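Local coordinates for regulation of enolase protein 1 (Saccharomyces cerevisiae, PDB 3O12) that functions in the galactose metabolic pathway via the GAL83 protein and may control the level of the enolase ENO1, at residues L96-I106 and Y184-E194; I116-S126 and W136-A145. One frame throughout, in Å; residues are numbered along the deposited sequence.

Interaction 1 of 2, residues L96-I106 and Y184-E194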
# COMPACT_ATOMS: atom_id res chain seq x y z
N LEU A 96 10.76 -5.05 13.18
CA LEU A 96 10.99 -5.84 11.98
C LEU A 96 9.68 -6.23 11.29
O LEU A 96 8.77 -6.78 11.91
CB LEU A 96 11.80 -7.10 12.32
CG LEU A 96 12.15 -8.03 11.15
CD1 LEU A 96 13.08 -7.33 10.16
CD2 LEU A 96 12.78 -9.32 11.66
N TYR A 97 9.60 -5.93 10.00
CA TYR A 97 8.46 -6.28 9.15
C TYR A 97 7.27 -5.33 9.23
O TYR A 97 6.30 -5.52 8.50
CB TYR A 97 8.00 -7.73 9.38
CG TYR A 97 9.07 -8.77 9.09
CD1 TYR A 97 9.71 -8.82 7.85
CD2 TYR A 97 9.43 -9.71 10.05
CE1 TYR A 97 10.68 -9.76 7.58
CE2 TYR A 97 10.39 -10.67 9.78
CZ TYR A 97 11.02 -10.69 8.55
OH TYR A 97 11.98 -11.64 8.28
N ASP A 98 7.33 -4.33 10.11
CA ASP A 98 6.31 -3.28 10.14
C ASP A 98 6.21 -2.65 8.76
O ASP A 98 7.23 -2.27 8.19
CB ASP A 98 6.66 -2.18 11.14
CG ASP A 98 6.39 -2.58 12.57
OD1 ASP A 98 6.12 -3.77 12.83
OD2 ASP A 98 6.46 -1.68 13.44
N GLN A 99 4.99 -2.53 8.24
CA GLN A 99 4.77 -2.01 6.89
C GLN A 99 3.54 -1.12 6.82
O GLN A 99 2.51 -1.41 7.43
CB GLN A 99 4.48 -3.15 5.90
CG GLN A 99 5.40 -4.34 5.91
CD GLN A 99 4.76 -5.54 5.23
OE1 GLN A 99 4.00 -5.39 4.26
NE2 GLN A 99 5.06 -6.72 5.74
N ALA A 100 3.63 -0.07 6.02
CA ALA A 100 2.45 0.70 5.68
C ALA A 100 2.65 1.38 4.33
O ALA A 100 3.78 1.67 3.92
CB ALA A 100 2.13 1.72 6.76
N GLY A 101 1.54 1.64 3.64
CA GLY A 101 1.60 2.29 2.35
C GLY A 101 0.29 2.15 1.62
O GLY A 101 -0.78 2.46 2.17
N ILE A 102 0.37 1.73 0.37
CA ILE A 102 -0.81 1.62 -0.48
C ILE A 102 -0.86 0.23 -1.11
O ILE A 102 0.17 -0.41 -1.31
CB ILE A 102 -0.76 2.71 -1.58
CG1 ILE A 102 -2.16 3.02 -2.13
CG2 ILE A 102 0.24 2.34 -2.69
CD1 ILE A 102 -2.21 4.26 -3.02
N MSE A 103 -2.06 -0.23 -1.41
CA MSE A 103 -2.27 -1.46 -2.16
C MSE A 103 -3.21 -1.21 -3.34
O MSE A 103 -4.15 -0.41 -3.25
CB MSE A 103 -2.82 -2.57 -1.24
CG MSE A 103 -3.52 -3.74 -1.96
SE MSE A 103 -3.91 -5.21 -0.72
CE MSE A 103 -2.15 -6.03 -0.72
N VAL A 104 -2.93 -1.88 -4.46
CA VAL A 104 -3.87 -2.03 -5.56
C VAL A 104 -4.21 -3.51 -5.62
O VAL A 104 -3.30 -4.35 -5.62
CB VAL A 104 -3.25 -1.61 -6.90
CG1 VAL A 104 -4.21 -1.83 -8.05
CG2 VAL A 104 -2.76 -0.16 -6.85
N ARG A 105 -5.49 -3.84 -5.66
CA ARG A 105 -5.90 -5.24 -5.59
C ARG A 105 -6.99 -5.53 -6.61
O ARG A 105 -7.95 -4.76 -6.76
CB ARG A 105 -6.42 -5.54 -4.18
CG ARG A 105 -6.90 -6.98 -3.94
CD ARG A 105 -7.24 -7.12 -2.45
NE ARG A 105 -7.83 -8.41 -2.09
CZ ARG A 105 -7.18 -9.39 -1.47
NH1 ARG A 105 -5.90 -9.25 -1.14
NH2 ARG A 105 -7.82 -10.51 -1.15
N ILE A 106 -6.84 -6.67 -7.30
CA ILE A 106 -7.92 -7.24 -8.10
C ILE A 106 -8.58 -8.36 -7.29
O ILE A 106 -9.79 -8.38 -7.12
CB ILE A 106 -7.38 -7.79 -9.43
CG1 ILE A 106 -6.79 -6.66 -10.29
CG2 ILE A 106 -8.48 -8.54 -10.19
CD1 ILE A 106 -6.06 -7.16 -11.54
N TYR A 184 -10.54 -1.89 -10.19
CA TYR A 184 -9.52 -2.19 -9.20
C TYR A 184 -9.98 -1.72 -7.84
O TYR A 184 -10.93 -0.93 -7.73
CB TYR A 184 -8.19 -1.50 -9.54
CG TYR A 184 -7.61 -1.90 -10.88
CD1 TYR A 184 -6.77 -3.00 -11.00
CD2 TYR A 184 -7.90 -1.17 -12.04
CE1 TYR A 184 -6.23 -3.36 -12.23
CE2 TYR A 184 -7.37 -1.52 -13.28
CZ TYR A 184 -6.54 -2.62 -13.36
OH TYR A 184 -5.99 -2.97 -14.58
N LEU A 185 -9.31 -2.19 -6.80
CA LEU A 185 -9.43 -1.61 -5.47
C LEU A 185 -8.10 -0.97 -5.13
O LEU A 185 -7.06 -1.57 -5.35
CB LEU A 185 -9.78 -2.68 -4.43
CG LEU A 185 -11.14 -3.34 -4.65
CD1 LEU A 185 -11.26 -4.64 -3.88
CD2 LEU A 185 -12.24 -2.36 -4.25
N VAL A 186 -8.12 0.25 -4.62
CA VAL A 186 -6.87 0.92 -4.26
C VAL A 186 -7.06 1.69 -2.96
O VAL A 186 -8.13 2.25 -2.70
CB VAL A 186 -6.36 1.84 -5.42
CG1 VAL A 186 -7.36 2.94 -5.77
CG2 VAL A 186 -4.98 2.43 -5.09
N GLY A 187 -6.03 1.72 -2.13
CA GLY A 187 -6.16 2.41 -0.86
C GLY A 187 -5.12 2.02 0.17
O GLY A 187 -4.23 1.20 -0.09
N PRO A 188 -5.20 2.63 1.35
CA PRO A 188 -4.30 2.37 2.48
C PRO A 188 -4.09 0.89 2.78
O PRO A 188 -5.02 0.09 2.76
CB PRO A 188 -5.02 3.06 3.65
CG PRO A 188 -5.68 4.20 2.98
CD PRO A 188 -6.24 3.60 1.72
N MSE A 189 -2.85 0.55 3.10
CA MSE A 189 -2.51 -0.79 3.54
C MSE A 189 -1.56 -0.70 4.73
O MSE A 189 -0.73 0.20 4.79
CB MSE A 189 -1.87 -1.53 2.35
CG MSE A 189 -1.19 -2.85 2.63
SE MSE A 189 0.66 -2.72 3.25
CE MSE A 189 1.52 -1.55 1.95
N ALA A 190 -1.70 -1.62 5.68
CA ALA A 190 -0.74 -1.70 6.78
C ALA A 190 -0.70 -3.13 7.34
O ALA A 190 -1.73 -3.80 7.42
CB ALA A 190 -1.08 -0.70 7.89
N CYS A 191 0.50 -3.58 7.73
CA CYS A 191 0.73 -4.96 8.16
C CYS A 191 1.74 -4.98 9.29
O CYS A 191 2.69 -4.19 9.30
CB CYS A 191 1.33 -5.81 7.01
SG CYS A 191 0.29 -6.01 5.59
N THR A 192 1.54 -5.88 10.25
CA THR A 192 2.59 -6.29 11.18
C THR A 192 2.56 -7.81 11.28
O THR A 192 1.75 -8.38 12.00
CB THR A 192 2.41 -5.69 12.59
OG1 THR A 192 1.04 -5.76 12.99
CG2 THR A 192 2.86 -4.24 12.61
N PRO A 193 3.44 -8.48 10.52
CA PRO A 193 3.44 -9.95 10.48
C PRO A 193 3.67 -10.62 11.83
O PRO A 193 3.25 -11.77 12.01
CB PRO A 193 4.57 -10.28 9.50
CG PRO A 193 4.62 -9.08 8.58
CD PRO A 193 4.28 -7.89 9.46
N GLU A 194 4.31 -9.93 12.77
CA GLU A 194 4.49 -10.47 14.12
C GLU A 194 3.59 -9.76 15.15
O GLU A 194 2.37 -9.80 15.02
CB GLU A 194 5.97 -10.43 14.52
CG GLU A 194 6.85 -11.25 13.59
CD GLU A 194 8.29 -11.34 14.05
OE1 GLU A 194 8.83 -10.33 14.56
OE2 GLU A 194 8.90 -12.42 13.88
O HOH W 1 5.80 -7.01 12.22
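Gln-99, Gly-101, Met-103 and Arg-105 pair antiparallel with Cys-191, Met-189, Gly-187 and Leu-185, each pair closed by two backbone hydrogen bonds; the straightest runs from Cys-191 N to Gln-99 O (3.0 Å, 166°). The selenomethionine Met-189 lies along the neighbouring strand, its CB resting on Met-103 CB (3.9 Å). CG, anti to the backbone N, carries the chain along to SE, which makes no close contact across the strands, its nearest approach being 4.4 Å from Gln-99 OE1. Bends at chi2 (-84°) and chi3 (-51°) return CE to the corner, 3.6 Å from Gly-101 N and close to Ile-102 O. Phe-59 and Lys-113 also pack on it. Gln-99 crosses Pro-193 at about a right angle, NE2 lying 3.7 Å from Pro-193 CG. The amide is held by NE2 to Tyr-97 O (3.3 Å), with the acceptor near the amide plane, and by OE1 to Lys-113. Near the chain corner at Ile-106, Arg-105 turns its tip away to a salt bridge with Asp-70. The face bearing Ala-100, Val-104, Val-186 and Ala-190 is apolar: Val-104 and Val-186 lie side by side, their CG2 atoms 3.8 Å apart, and Ile-102 CD1 reaches Val-186 CG2. Leu-150 and Val-152 of strand 148-155, with Trp-205 and Leu-207 of strand 199-208, meet this side from the second sheet, the interior packing of a two-sheet antiparallel beta sandwich.

Interaction 2 of 2, residues I116-S126 and W136-A145. With EDO (1,2-ethanediol), chain F; EDO (1,2-ethanediol), chain G.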
# COMPACT_ATOMS: atom_id res chain seq x y z
N ILE A 116 6.68 1.81 3.07
CA ILE A 116 7.82 1.62 3.94
C ILE A 116 7.69 0.30 4.67
O ILE A 116 6.59 -0.11 5.06
CB ILE A 116 7.96 2.78 4.93
CG1 ILE A 116 8.44 4.03 4.20
CG2 ILE A 116 8.93 2.42 6.07
CD1 ILE A 116 9.84 3.92 3.64
N GLU A 117 8.81 -0.38 4.84
CA GLU A 117 8.84 -1.65 5.55
C GLU A 117 10.15 -1.69 6.32
O GLU A 117 11.17 -1.21 5.83
CB GLU A 117 8.79 -2.81 4.57
CG GLU A 117 8.86 -4.17 5.22
CD GLU A 117 9.02 -5.28 4.22
OE1 GLU A 117 9.59 -5.02 3.13
OE2 GLU A 117 8.59 -6.42 4.51
N ILE A 118 10.12 -2.26 7.51
CA ILE A 118 11.37 -2.48 8.24
C ILE A 118 11.93 -3.86 7.91
O ILE A 118 11.37 -4.88 8.32
CB ILE A 118 11.18 -2.34 9.76
CG1 ILE A 118 10.47 -1.02 10.09
CG2 ILE A 118 12.52 -2.42 10.47
CD1 ILE A 118 11.06 0.19 9.41
N SER A 119 13.02 -3.89 7.15
CA SER A 119 13.66 -5.15 6.79
C SER A 119 15.16 -4.95 6.68
O SER A 119 15.63 -3.84 6.39
CB SER A 119 13.10 -5.70 5.48
OG SER A 119 13.47 -4.89 4.38
N ASP A 120 15.92 -6.02 6.90
CA ASP A 120 17.37 -5.92 7.00
C ASP A 120 17.72 -4.91 8.10
O ASP A 120 17.38 -5.12 9.26
CB ASP A 120 17.99 -5.52 5.66
CG ASP A 120 19.09 -6.47 5.22
OD1 ASP A 120 19.21 -6.72 4.00
OD2 ASP A 120 19.83 -6.98 6.09
N GLY A 121 18.37 -3.82 7.72
CA GLY A 121 18.85 -2.87 8.71
C GLY A 121 18.05 -1.59 8.91
O GLY A 121 18.17 -0.95 9.95
N HIS A 122 17.21 -1.23 7.94
CA HIS A 122 16.63 0.11 7.95
C HIS A 122 15.16 0.19 7.56
O HIS A 122 14.52 -0.83 7.27
CB HIS A 122 17.42 1.01 7.00
CG HIS A 122 18.89 0.74 6.97
ND1 HIS A 122 19.81 1.58 7.56
CD2 HIS A 122 19.60 -0.28 6.43
CE1 HIS A 122 21.02 1.09 7.38
NE2 HIS A 122 20.92 -0.04 6.70
N ALA A 123 14.64 1.41 7.55
CA ALA A 123 13.37 1.70 6.91
C ALA A 123 13.60 1.59 5.41
O ALA A 123 14.44 2.31 4.84
CB ALA A 123 12.87 3.07 7.28
N MSE A 124 12.88 0.67 4.78
CA MSE A 124 13.06 0.38 3.37
C MSE A 124 11.86 0.85 2.57
O MSE A 124 10.73 0.69 3.01
CB MSE A 124 13.19 -1.13 3.18
CG MSE A 124 14.30 -1.74 3.98
SE MSE A 124 16.03 -1.46 3.14
CE MSE A 124 15.97 -2.89 1.83
N LEU A 125 12.11 1.45 1.42
CA LEU A 125 11.06 1.64 0.43
C LEU A 125 10.95 0.34 -0.33
O LEU A 125 11.91 -0.13 -0.95
CB LEU A 125 11.38 2.80 -0.51
CG LEU A 125 10.23 3.20 -1.46
CD1 LEU A 125 9.01 3.64 -0.68
CD2 LEU A 125 10.68 4.28 -2.43
N SER A 126 9.77 -0.25 -0.29
CA SER A 126 9.56 -1.61 -0.74
C SER A 126 8.30 -1.70 -1.58
O SER A 126 7.33 -0.97 -1.35
CB SER A 126 9.41 -2.51 0.49
OG SER A 126 9.06 -3.83 0.15
N TRP A 136 9.18 -9.10 -4.96
CA TRP A 136 9.50 -8.10 -3.96
C TRP A 136 10.78 -7.37 -4.31
O TRP A 136 11.80 -7.99 -4.59
CB TRP A 136 9.67 -8.85 -2.63
CG TRP A 136 10.05 -8.07 -1.41
CD1 TRP A 136 9.78 -6.75 -1.13
CD2 TRP A 136 10.71 -8.60 -0.26
NE1 TRP A 136 10.26 -6.43 0.12
CE2 TRP A 136 10.84 -7.54 0.67
CE3 TRP A 136 11.20 -9.86 0.07
CZ2 TRP A 136 11.45 -7.72 1.91
CZ3 TRP A 136 11.81 -10.03 1.30
CH2 TRP A 136 11.93 -8.96 2.21
N SER A 137 10.73 -6.04 -4.31
CA SER A 137 11.92 -5.22 -4.50
C SER A 137 12.03 -4.24 -3.34
O SER A 137 11.01 -3.76 -2.84
CB SER A 137 11.86 -4.46 -5.82
OG SER A 137 13.09 -3.81 -6.08
N THR A 138 13.25 -3.95 -2.92
CA THR A 138 13.44 -3.10 -1.77
C THR A 138 14.75 -2.37 -1.84
O THR A 138 15.70 -2.83 -2.48
CB THR A 138 13.35 -3.93 -0.48
OG1 THR A 138 13.26 -3.05 0.65
CG2 THR A 138 14.57 -4.85 -0.35
N ALA A 139 14.79 -1.22 -1.17
CA ALA A 139 16.00 -0.44 -1.05
C ALA A 139 15.87 0.48 0.16
O ALA A 139 14.78 0.82 0.57
CB ALA A 139 16.21 0.38 -2.32
N VAL A 140 17.00 0.88 0.73
CA VAL A 140 16.94 1.82 1.85
C VAL A 140 16.28 3.11 1.40
O VAL A 140 16.61 3.63 0.34
CB VAL A 140 18.36 2.13 2.38
CG1 VAL A 140 18.29 3.11 3.54
CG2 VAL A 140 19.04 0.84 2.81
N TYR A 141 15.33 3.62 2.19
CA TYR A 141 14.63 4.85 1.84
C TYR A 141 15.42 6.08 2.29
O TYR A 141 15.83 6.17 3.44
CB TYR A 141 13.23 4.88 2.45
CG TYR A 141 12.40 6.09 2.07
CD1 TYR A 141 12.18 6.42 0.74
CD2 TYR A 141 11.82 6.89 3.05
CE1 TYR A 141 11.41 7.53 0.39
CE2 TYR A 141 11.05 7.99 2.71
CZ TYR A 141 10.84 8.30 1.38
OH TYR A 141 10.09 9.40 1.04
N GLY A 142 15.59 7.03 1.37
CA GLY A 142 16.37 8.23 1.64
C GLY A 142 15.61 9.39 2.26
O GLY A 142 16.21 10.39 2.64
N GLY A 143 14.29 9.27 2.35
CA GLY A 143 13.48 10.35 2.89
C GLY A 143 13.09 10.14 4.35
O GLY A 143 13.75 9.40 5.08
N ASN A 144 12.02 10.80 4.77
CA ASN A 144 11.50 10.63 6.12
C ASN A 144 10.49 9.50 6.12
O ASN A 144 9.41 9.63 5.56
CB ASN A 144 10.85 11.92 6.62
CG ASN A 144 10.27 11.79 8.02
OD1 ASN A 144 10.45 10.76 8.69
ND2 ASN A 144 9.57 12.83 8.47
N ALA A 145 10.86 8.37 6.72
CA ALA A 145 9.99 7.20 6.70
C ALA A 145 8.64 7.48 7.37
O ALA A 145 7.64 6.86 7.02
CB ALA A 145 10.68 6.01 7.34
C1 EDO F . 5.02 -2.75 1.18
O1 EDO F . 5.74 -1.99 2.16
C2 EDO F . 5.97 -3.52 0.27
O2 EDO F . 6.68 -4.49 1.05
C1 EDO G . 7.34 -7.77 1.90
O1 EDO G . 7.03 -6.49 2.44
C2 EDO G . 6.26 -8.76 2.32
O2 EDO G . 5.98 -8.66 3.72
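Leu-125 and Ala-139 form the hydrogen-bonded pair of a beta hairpin of strands 122-131 and 134-140, which joins strand 110-119 through a type II' turn from Ser-119 to His-122 in an antiparallel meander. The backbone bond Leu-125 N to Ala-139 O (2.9 Å) is answered by Ala-139 N to Leu-125 O. Tyr-141 N meets Ala-123 O almost straight (3.1 Å, 174°), so the pairing carries on to where the chain leaves the strand. Apolar contacts gather round Tyr-141. Ile-116 crosses it at about a right angle and brings CD1 to 3.6 Å from Tyr-141 CD2, while Leu-125 CB meets Tyr-141 CD1; Phe-148 and Val-163 of the other sheet also touch its side chain. Ala-123 CB meets Ala-145 CB at 3.7 Å, and SE of the selenomethionine Met-124 lies 3.8 Å from Val-140 CG2. Polar contacts lie at the other end. With CG anti to the backbone N (chi1 178°), Trp-136 gives a bent hydrogen bond from NE1 to Ser-126 OG (2.9 Å, 133°), with OG close to the indole plane, and a longer, weak one to Glu-117 OE1. Of two 1,2-ethanediol molecules, probably from the crystallisation liquor, one shares a hydrogen bond with Ser-126 OG; the other donates a hydrogen bond from O1 to Glu-117 OE2 (2.6 Å) while its C1 sits 3.6 Å above the indole plane, toward the rim.

How the interactions relate
Both belong to the same curled antiparallel sheet, and strand 110-119 links them: Tyr-97 N and Asp-98 O bond to the backbone of Ile-118, and Gln-99 CG packs on Glu-117 CG. Interaction 1 lies near the centre of the chain and is largely buried, joining strands distant in sequence. Interaction 2, about 14 Å away between centres, is nested within the loop that interaction 1 closes, joins neighbours in sequence and is partly exposed. Their chemistry follows: eight backbone bonds and an aliphatic face against the second sheet, versus three backbone bonds, a tyrosine packed on aliphatic side chains and a polar group of Trp-136, Ser-126 and Glu-117 where two 1,2-ethanediol molecules, probably from the crystallisation liquor, bind.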